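Side-chain contacts in L544 (Acanthamoeba polyphaga mimivirus, PDB 4AMQ), which probably acts as a metal-dependent nucleotidyl transferase, a protein of the giant-virus particle that has been linked to transcription-coupled DNA repair: residues L39-V44 and T94-I99; V87-S92 and L199-K204. All blocks are in the same frame, centred on the assembly; numbering follows the deposited sequence.

Interaction 1 of 2, residues L39-V44 and T94-I99; sequences LPKILV and TNDNQI. With MG (magnesium ion), chain D.
Ile42 and Ile99 illustrate how a helix end can be packed against a metal-binding loop through methyl groups. Ile42 CG2 meets Ile99 CD1 at 3.7 Å and lies 4.0 Å from Ile99 CG2, so one branch of the first residue touches both arms of the second. On Ile99, CG1 stands anti to the carbonyl carbon (chi1 -61°), which carries CD1 out to the helix; there Lys41 CE also approaches CD1. Phe93, at the end of helix 82-93, touches Lys41, Ile42 and Ile99 alike.

The contact joins the last turn of helix 28-42 to the connection between helix 82-93 and strand 99-108 of the nucleotidyltransferase domain. Its electrostatic part is loose: Lys41 NZ comes to 4.1 Å from Asp96 OD2, beyond a salt bridge, so any attraction is probably modest. The other carboxylate oxygen shapes the loop, since Gln98 N donates to Asp96 OD1 at 3.2 Å, from 38° out of the carboxylate plane, in an Asx turn. Magnesium draws on the backbone instead, bound by Asp96 O at 2.6 Å and Ile99 O at 2.5 Å, with two waters and Phe93 completing the site.

Interaction 2 of 2, residues V87-S92 and L199-K204; sequences VDLINS and LQYFVK
Leu89 on helix 82-93 and Leu199 on strand 196-204 bring their backbones no closer than 10.4 Å between CA atoms, a helix-to-sheet spacing that side chains have to bridge. They do so through a single methyl group. Leu89 CD1 faces two strand residues, Leu199 CD1 at 4.2 Å and Tyr201 OH at 3.8 Å. The tyrosine is met neither on its face nor along its ring edge: CD1 lies almost in line with the CZ-OH bond, beyond the phenol oxygen, while the two side chains as wholes run at about a right angle. Tyr201 CG sits anti to the carbonyl carbon (chi1 -71°), and although its CB is not aimed at the helix, the length of the phenol ring brings the hydroxyl there. That buried hydroxyl is also tied by a weak hydrogen bond to Ile42 O, so the methyl contact is made beside a polar group that has a partner.

Such layering is the working plan of an alpha/beta nucleotidyltransferase domain, here a mixed sheet with helices packed against it. Along the strand the residues alternate: Leu199 and Tyr201 serve the face under helix 82-93, whereas Gln200 reaches Asp213, a manganese ligand, and Phe202 packs on helix 274-292. Ile90, one residue on from Leu89, rests on Leu101 of strand 99-108 and on helix 169-174.

Within the helix, Leu89 O receives Ser92 OG at 2.6 Å, the donor tilted 23° from the carbonyl plane. The Ser92 side chain, with chi1 at 71°, thereby folds back onto the preceding turn. Ser92 N makes a weak second bond to the same oxygen at 3.2 Å, besides its regular helical bond to Asp88 O.

How the interactions relate
From the N terminus the segments come in the order 39-44, 87-92, 94-99 and 199-204, so the two loops cross rather than nest. Interaction 1 closes the first, which contains strands 51-54 and 66-72, the latter starting with manganese ligands Asp66 and Asp68, and all of helix 82-93. Interaction 2 starts within that loop, on this helix, and closes a longer one at strand 196-204. The centres are only about 5 Å apart, and the contacts touch directly: Ile99 CG2 packs on Tyr201 CD1, and Gln98 is backbone-bonded to Lys204. Together they tie helices 28-42 and 82-93 and the magnesium loop to one another and to strand 196-204 of the sheet.

Interaction 1 of 2, residues L39-V44 and T94-I99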
ATOM      1  N   LEU A  39      15.564   9.711  -4.183  1.00 32.18           N
ATOM      2  CA  LEU A  39      14.654  10.388  -5.110  1.00 32.31           C
ATOM      3  C   LEU A  39      15.260  10.766  -6.471  1.00 37.19           C
ATOM      4  O   LEU A  39      14.613  10.592  -7.504  1.00 38.03           O
ATOM      5  CB  LEU A  39      14.016  11.617  -4.450  1.00 39.02           C
ATOM      6  CG  LEU A  39      13.129  11.343  -3.232  1.00 32.98           C
ATOM      7  CD1 LEU A  39      12.349  12.588  -2.859  1.00 38.79           C
ATOM      8  CD2 LEU A  39      12.185  10.185  -3.504  1.00 31.78           C
ATOM      9  N   PRO A  40      16.498  11.289  -6.481  1.00 37.42           N
ATOM     10  CA  PRO A  40      17.079  11.666  -7.774  1.00 35.43           C
ATOM     11  C   PRO A  40      17.211  10.462  -8.698  1.00 39.30           C
ATOM     12  O   PRO A  40      17.365  10.611  -9.908  1.00 38.68           O
ATOM     13  CB  PRO A  40      18.468  12.188  -7.393  1.00 36.34           C
ATOM     14  CG  PRO A  40      18.332  12.619  -5.973  1.00 41.32           C
ATOM     15  CD  PRO A  40      17.387  11.632  -5.359  1.00 36.99           C
ATOM     16  N   LYS A  41      17.142   9.269  -8.120  1.00 37.67           N
ATOM     17  CA  LYS A  41      17.329   8.050  -8.887  1.00 36.64           C
ATOM     18  C   LYS A  41      16.008   7.471  -9.398  1.00 36.66           C
ATOM     19  O   LYS A  41      15.962   6.874 -10.475  1.00 35.06           O
ATOM     20  CB  LYS A  41      18.076   7.017  -8.042  1.00 40.73           C
ATOM     21  CG  LYS A  41      18.646   5.860  -8.833  1.00 46.54           C
ATOM     22  CD  LYS A  41      20.088   5.596  -8.433  1.00 51.65           C
ATOM     23  CE  LYS A  41      20.224   5.437  -6.930  1.00 53.05           C
ATOM     24  NZ  LYS A  41      21.634   5.159  -6.537  1.00 55.53           N
ATOM     25  N   ILE A  42      14.934   7.660  -8.637  1.00 33.65           N
ATOM     26  CA  ILE A  42      13.660   7.021  -8.962  1.00 34.23           C
ATOM     27  C   ILE A  42      12.623   7.962  -9.569  1.00 32.57           C
ATOM     28  O   ILE A  42      11.636   7.505 -10.153  1.00 33.07           O
ATOM     29  CB  ILE A  42      13.041   6.319  -7.729  1.00 30.03           C
ATOM     30  CG1 ILE A  42      12.567   7.351  -6.702  1.00 33.88           C
ATOM     31  CG2 ILE A  42      14.035   5.351  -7.114  1.00 28.94           C
ATOM     32  CD1 ILE A  42      11.874   6.743  -5.492  1.00 31.46           C
ATOM     33  N   LEU A  43      12.833   9.267  -9.426  1.00 33.04           N
ATOM     34  CA  LEU A  43      11.898  10.243  -9.987  1.00 33.19           C
ATOM     35  C   LEU A  43      12.060  10.377 -11.500  1.00 29.98           C
ATOM     36  O   LEU A  43      13.161  10.241 -12.031  1.00 33.58           O
ATOM     37  CB  LEU A  43      12.067  11.609  -9.317  1.00 34.67           C
ATOM     38  CG  LEU A  43      11.610  11.747  -7.863  1.00 36.16           C
ATOM     39  CD1 LEU A  43      12.019  13.096  -7.300  1.00 35.22           C
ATOM     40  CD2 LEU A  43      10.108  11.546  -7.742  1.00 32.24           C
ATOM     41  N   VAL A  44      10.955  10.635 -12.193  1.00 33.25           N
ATOM     42  CA  VAL A  44      11.000  10.891 -13.629  1.00 34.22           C
ATOM     43  C   VAL A  44      11.676  12.234 -13.906  1.00 38.12           C
ATOM     44  O   VAL A  44      12.508  12.349 -14.806  1.00 37.33           O
ATOM     45  CB  VAL A  44       9.591  10.879 -14.248  1.00 36.54           C
ATOM     46  CG1 VAL A  44       9.643  11.338 -15.696  1.00 35.70           C
ATOM     47  CG2 VAL A  44       8.980   9.490 -14.142  1.00 30.51           C
ATOM     48  N   THR A  94      18.388  -2.407 -13.139  1.00 32.81           N
ATOM     49  CA  THR A  94      18.617  -3.836 -13.334  1.00 39.70           C
ATOM     50  C   THR A  94      19.749  -4.392 -12.459  1.00 39.50           C
ATOM     51  O   THR A  94      19.677  -5.523 -11.982  1.00 39.13           O
ATOM     52  CB  THR A  94      18.881  -4.156 -14.814  1.00 43.70           C
ATOM     53  OG1 THR A  94      17.821  -3.611 -15.610  1.00 42.45           O
ATOM     54  CG2 THR A  94      18.956  -5.665 -15.035  1.00 42.22           C
ATOM     55  N   ASN A  95      20.788  -3.591 -12.249  1.00 38.48           N
ATOM     56  CA  ASN A  95      21.907  -4.003 -11.410  1.00 39.60           C
ATOM     57  C   ASN A  95      21.959  -3.229 -10.097  1.00 41.22           C
ATOM     58  O   ASN A  95      23.025  -3.065  -9.508  1.00 39.51           O
ATOM     59  CB  ASN A  95      23.229  -3.845 -12.161  1.00 37.98           C
ATOM     60  CG  ASN A  95      23.274  -4.663 -13.434  1.00 44.54           C
ATOM     61  OD1 ASN A  95      23.464  -4.126 -14.525  1.00 47.44           O
ATOM     62  ND2 ASN A  95      23.096  -5.974 -13.303  1.00 37.20           N
ATOM     63  N   ASP A  96      20.804  -2.749  -9.646  1.00 38.83           N
ATOM     64  CA  ASP A  96      20.722  -2.028  -8.384  1.00 36.28           C
ATOM     65  C   ASP A  96      19.887  -2.829  -7.389  1.00 33.50           C
ATOM     66  O   ASP A  96      18.661  -2.840  -7.467  1.00 33.97           O
ATOM     67  CB  ASP A  96      20.104  -0.644  -8.601  1.00 38.75           C
ATOM     68  CG  ASP A  96      20.310   0.283  -7.417  1.00 38.78           C
ATOM     69  OD1 ASP A  96      20.616  -0.215  -6.313  1.00 37.44           O
ATOM     70  OD2 ASP A  96      20.165   1.513  -7.592  1.00 42.53           O
ATOM     71  N   ASN A  97      20.553  -3.495  -6.451  1.00 30.58           N
ATOM     72  CA  ASN A  97      19.857  -4.373  -5.516  1.00 34.03           C
ATOM     73  C   ASN A  97      18.986  -3.628  -4.505  1.00 31.66           C
ATOM     74  O   ASN A  97      18.130  -4.222  -3.855  1.00 31.23           O
ATOM     75  CB  ASN A  97      20.851  -5.277  -4.786  1.00 28.09           C
ATOM     76  CG  ASN A  97      20.166  -6.350  -3.959  1.00 33.85           C
ATOM     77  OD1 ASN A  97      20.189  -6.312  -2.730  1.00 36.64           O
ATOM     78  ND2 ASN A  97      19.543  -7.310  -4.635  1.00 32.59           N
ATOM     79  N   GLN A  98      19.212  -2.327  -4.375  1.00 30.04           N
ATOM     80  CA  GLN A  98      18.494  -1.520  -3.395  1.00 31.96           C
ATOM     81  C   GLN A  98      17.110  -1.088  -3.893  1.00 30.57           C
ATOM     82  O   GLN A  98      16.190  -0.884  -3.103  1.00 30.22           O
ATOM     83  CB  GLN A  98      19.324  -0.288  -3.028  1.00 31.23           C
ATOM     84  CG  GLN A  98      18.654   0.643  -2.028  1.00 33.34           C
ATOM     85  CD  GLN A  98      19.462   1.896  -1.770  1.00 34.03           C
ATOM     86  OE1 GLN A  98      19.949   2.537  -2.701  1.00 41.46           O
ATOM     87  NE2 GLN A  98      19.612   2.252  -0.501  1.00 34.84           N
ATOM     88  N   ILE A  99      16.969  -0.956  -5.206  1.00 28.15           N
ATOM     89  CA  ILE A  99      15.752  -0.406  -5.790  1.00 32.01           C
ATOM     90  C   ILE A  99      15.099  -1.348  -6.784  1.00 29.97           C
ATOM     91  O   ILE A  99      15.733  -1.801  -7.730  1.00 31.62           O
ATOM     92  CB  ILE A  99      16.032   0.915  -6.525  1.00 33.87           C
ATOM     93  CG1 ILE A  99      16.586   1.961  -5.556  1.00 31.61           C
ATOM     94  CG2 ILE A  99      14.768   1.419  -7.213  1.00 31.46           C
ATOM     95  CD1 ILE A  99      16.923   3.278  -6.223  1.00 37.49           C
TER
HETATM   96 MG    MG D1360      16.743  -3.635  -9.007  1.00 43.49          MG
HETATM   97  O   HOH W   1      16.751  -5.206  -7.126  1.00 36.81           O
HETATM   98  O   HOH W   2      15.161  -4.370 -10.881  1.00 41.65           O

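Interaction 2 of 2, residues V87-S92 and L199-K204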
ATOM      1  N   VAL A  87      11.522   3.418 -19.572  1.00 38.80           N
ATOM      2  CA  VAL A  87      12.445   2.374 -19.987  1.00 40.31           C
ATOM      3  C   VAL A  87      13.838   2.659 -19.439  1.00 38.34           C
ATOM      4  O   VAL A  87      14.512   1.760 -18.940  1.00 39.21           O
ATOM      5  CB  VAL A  87      12.494   2.241 -21.521  1.00 41.29           C
ATOM      6  CG1 VAL A  87      13.699   1.417 -21.953  1.00 40.66           C
ATOM      7  CG2 VAL A  87      11.204   1.619 -22.032  1.00 38.24           C
ATOM      8  N   ASP A  88      14.260   3.917 -19.523  1.00 36.89           N
ATOM      9  CA  ASP A  88      15.557   4.322 -18.990  1.00 40.23           C
ATOM     10  C   ASP A  88      15.630   4.067 -17.487  1.00 37.83           C
ATOM     11  O   ASP A  88      16.620   3.537 -16.987  1.00 38.93           O
ATOM     12  CB  ASP A  88      15.835   5.794 -19.299  1.00 42.01           C
ATOM     13  CG  ASP A  88      16.004   6.056 -20.786  1.00 49.70           C
ATOM     14  OD1 ASP A  88      15.776   5.124 -21.584  1.00 48.25           O
ATOM     15  OD2 ASP A  88      16.355   7.198 -21.157  1.00 46.71           O
ATOM     16  N   LEU A  89      14.581   4.445 -16.767  1.00 35.48           N
ATOM     17  CA  LEU A  89      14.517   4.191 -15.333  1.00 35.61           C
ATOM     18  C   LEU A  89      14.651   2.701 -15.034  1.00 34.32           C
ATOM     19  O   LEU A  89      15.459   2.293 -14.202  1.00 33.10           O
ATOM     20  CB  LEU A  89      13.215   4.736 -14.740  1.00 35.53           C
ATOM     21  CG  LEU A  89      13.187   6.240 -14.465  1.00 35.40           C
ATOM     22  CD1 LEU A  89      11.797   6.688 -14.040  1.00 34.07           C
ATOM     23  CD2 LEU A  89      14.219   6.605 -13.404  1.00 33.48           C
ATOM     24  N   ILE A  90      13.856   1.891 -15.721  1.00 33.90           N
ATOM     25  CA  ILE A  90      13.878   0.451 -15.511  1.00 32.90           C
ATOM     26  C   ILE A  90      15.275  -0.132 -15.722  1.00 34.37           C
ATOM     27  O   ILE A  90      15.771  -0.869 -14.878  1.00 33.79           O
ATOM     28  CB  ILE A  90      12.843  -0.266 -16.401  1.00 33.57           C
ATOM     29  CG1 ILE A  90      11.428   0.172 -16.008  1.00 35.74           C
ATOM     30  CG2 ILE A  90      12.987  -1.781 -16.287  1.00 32.27           C
ATOM     31  CD1 ILE A  90      10.324  -0.475 -16.826  1.00 35.19           C
ATOM     32  N   ASN A  91      15.915   0.221 -16.835  1.00 36.11           N
ATOM     33  CA  ASN A  91      17.250  -0.292 -17.141  1.00 36.47           C
ATOM     34  C   ASN A  91      18.312   0.132 -16.130  1.00 39.37           C
ATOM     35  O   ASN A  91      19.258  -0.610 -15.868  1.00 36.61           O
ATOM     36  CB  ASN A  91      17.681   0.108 -18.556  1.00 39.18           C
ATOM     37  CG  ASN A  91      16.944  -0.666 -19.632  1.00 40.52           C
ATOM     38  OD1 ASN A  91      16.639  -0.133 -20.698  1.00 44.75           O
ATOM     39  ND2 ASN A  91      16.649  -1.927 -19.353  1.00 38.88           N
ATOM     40  N   SER A  92      18.156   1.323 -15.563  1.00 37.41           N
ATOM     41  CA  SER A  92      19.122   1.834 -14.599  1.00 34.50           C
ATOM     42  C   SER A  92      19.030   1.091 -13.273  1.00 36.33           C
ATOM     43  O   SER A  92      19.881   1.259 -12.403  1.00 36.83           O
ATOM     44  CB  SER A  92      18.903   3.330 -14.362  1.00 35.82           C
ATOM     45  OG  SER A  92      17.713   3.556 -13.624  1.00 36.76           O
ATOM     46  N   LEU A 199       4.292   4.845 -10.462  1.00 29.77           N
ATOM     47  CA  LEU A 199       5.458   3.987 -10.291  1.00 31.72           C
ATOM     48  C   LEU A 199       5.461   3.411  -8.878  1.00 28.86           C
ATOM     49  O   LEU A 199       5.547   4.154  -7.898  1.00 31.64           O
ATOM     50  CB  LEU A 199       6.747   4.776 -10.535  1.00 27.01           C
ATOM     51  CG  LEU A 199       6.911   5.475 -11.888  1.00 30.84           C
ATOM     52  CD1 LEU A 199       8.182   6.319 -11.917  1.00 29.11           C
ATOM     53  CD2 LEU A 199       6.909   4.465 -13.024  1.00 23.90           C
ATOM     54  N   GLN A 200       5.358   2.092  -8.765  1.00 27.50           N
ATOM     55  CA  GLN A 200       5.372   1.455  -7.450  1.00 27.65           C
ATOM     56  C   GLN A 200       6.714   0.801  -7.155  1.00 27.89           C
ATOM     57  O   GLN A 200       7.015  -0.287  -7.646  1.00 26.48           O
ATOM     58  CB  GLN A 200       4.236   0.444  -7.308  1.00 30.26           C
ATOM     59  CG  GLN A 200       2.875   1.094  -7.108  1.00 40.37           C
ATOM     60  CD  GLN A 200       1.794   0.091  -6.770  1.00 43.99           C
ATOM     61  OE1 GLN A 200       1.875  -1.076  -7.148  1.00 42.90           O
ATOM     62  NE2 GLN A 200       0.776   0.542  -6.046  1.00 47.67           N
ATOM     63  N   TYR A 201       7.517   1.479  -6.346  1.00 24.60           N
ATOM     64  CA  TYR A 201       8.849   1.004  -6.013  1.00 26.79           C
ATOM     65  C   TYR A 201       8.859   0.325  -4.652  1.00 27.68           C
ATOM     66  O   TYR A 201       8.010   0.593  -3.800  1.00 28.50           O
ATOM     67  CB  TYR A 201       9.838   2.175  -5.951  1.00 29.76           C
ATOM     68  CG  TYR A 201      10.205   2.838  -7.266  1.00 29.06           C
ATOM     69  CD1 TYR A 201      11.215   2.322  -8.069  1.00 27.67           C
ATOM     70  CD2 TYR A 201       9.582   4.013  -7.675  1.00 31.49           C
ATOM     71  CE1 TYR A 201      11.573   2.935  -9.254  1.00 29.41           C
ATOM     72  CE2 TYR A 201       9.935   4.638  -8.863  1.00 29.93           C
ATOM     73  CZ  TYR A 201      10.933   4.094  -9.647  1.00 31.84           C
ATOM     74  OH  TYR A 201      11.292   4.707 -10.830  1.00 29.87           O
ATOM     75  N   PHE A 202       9.830  -0.557  -4.458  1.00 23.36           N
ATOM     76  CA  PHE A 202      10.256  -0.928  -3.120  1.00 27.94           C
ATOM     77  C   PHE A 202      11.756  -0.673  -3.012  1.00 25.17           C
ATOM     78  O   PHE A 202      12.527  -1.044  -3.893  1.00 26.04           O
ATOM     79  CB  PHE A 202       9.859  -2.365  -2.768  1.00 22.62           C
ATOM     80  CG  PHE A 202       8.441  -2.484  -2.299  1.00 24.28           C
ATOM     81  CD1 PHE A 202       8.126  -2.300  -0.961  1.00 26.26           C
ATOM     82  CD2 PHE A 202       7.414  -2.730  -3.200  1.00 27.32           C
ATOM     83  CE1 PHE A 202       6.817  -2.384  -0.521  1.00 27.02           C
ATOM     84  CE2 PHE A 202       6.104  -2.817  -2.769  1.00 28.54           C
ATOM     85  CZ  PHE A 202       5.804  -2.643  -1.424  1.00 30.95           C
ATOM     86  N   VAL A 203      12.150   0.015  -1.951  1.00 28.69           N
ATOM     87  CA  VAL A 203      13.521   0.466  -1.804  1.00 28.79           C
ATOM     88  C   VAL A 203      14.080   0.020  -0.465  1.00 26.12           C
ATOM     89  O   VAL A 203      13.496   0.274   0.582  1.00 29.10           O
ATOM     90  CB  VAL A 203      13.619   2.007  -1.915  1.00 31.07           C
ATOM     91  CG1 VAL A 203      15.053   2.483  -1.685  1.00 28.21           C
ATOM     92  CG2 VAL A 203      13.107   2.475  -3.270  1.00 27.27           C
ATOM     93  N   LYS A 204      15.217  -0.657  -0.503  1.00 30.14           N
ATOM     94  CA  LYS A 204      15.878  -1.034   0.729  1.00 31.95           C
ATOM     95  C   LYS A 204      16.613   0.179   1.275  1.00 32.85           C
ATOM     96  O   LYS A 204      17.697   0.523   0.809  1.00 36.91           O
ATOM     97  CB  LYS A 204      16.851  -2.185   0.497  1.00 30.89           C
ATOM     98  CG  LYS A 204      17.354  -2.794   1.784  1.00 39.95           C
ATOM     99  CD  LYS A 204      18.526  -3.723   1.550  1.00 48.78           C
ATOM    100  CE  LYS A 204      19.046  -4.267   2.871  1.00 51.56           C
ATOM    101  NZ  LYS A 204      20.276  -5.083   2.689  1.00 60.19           N
TER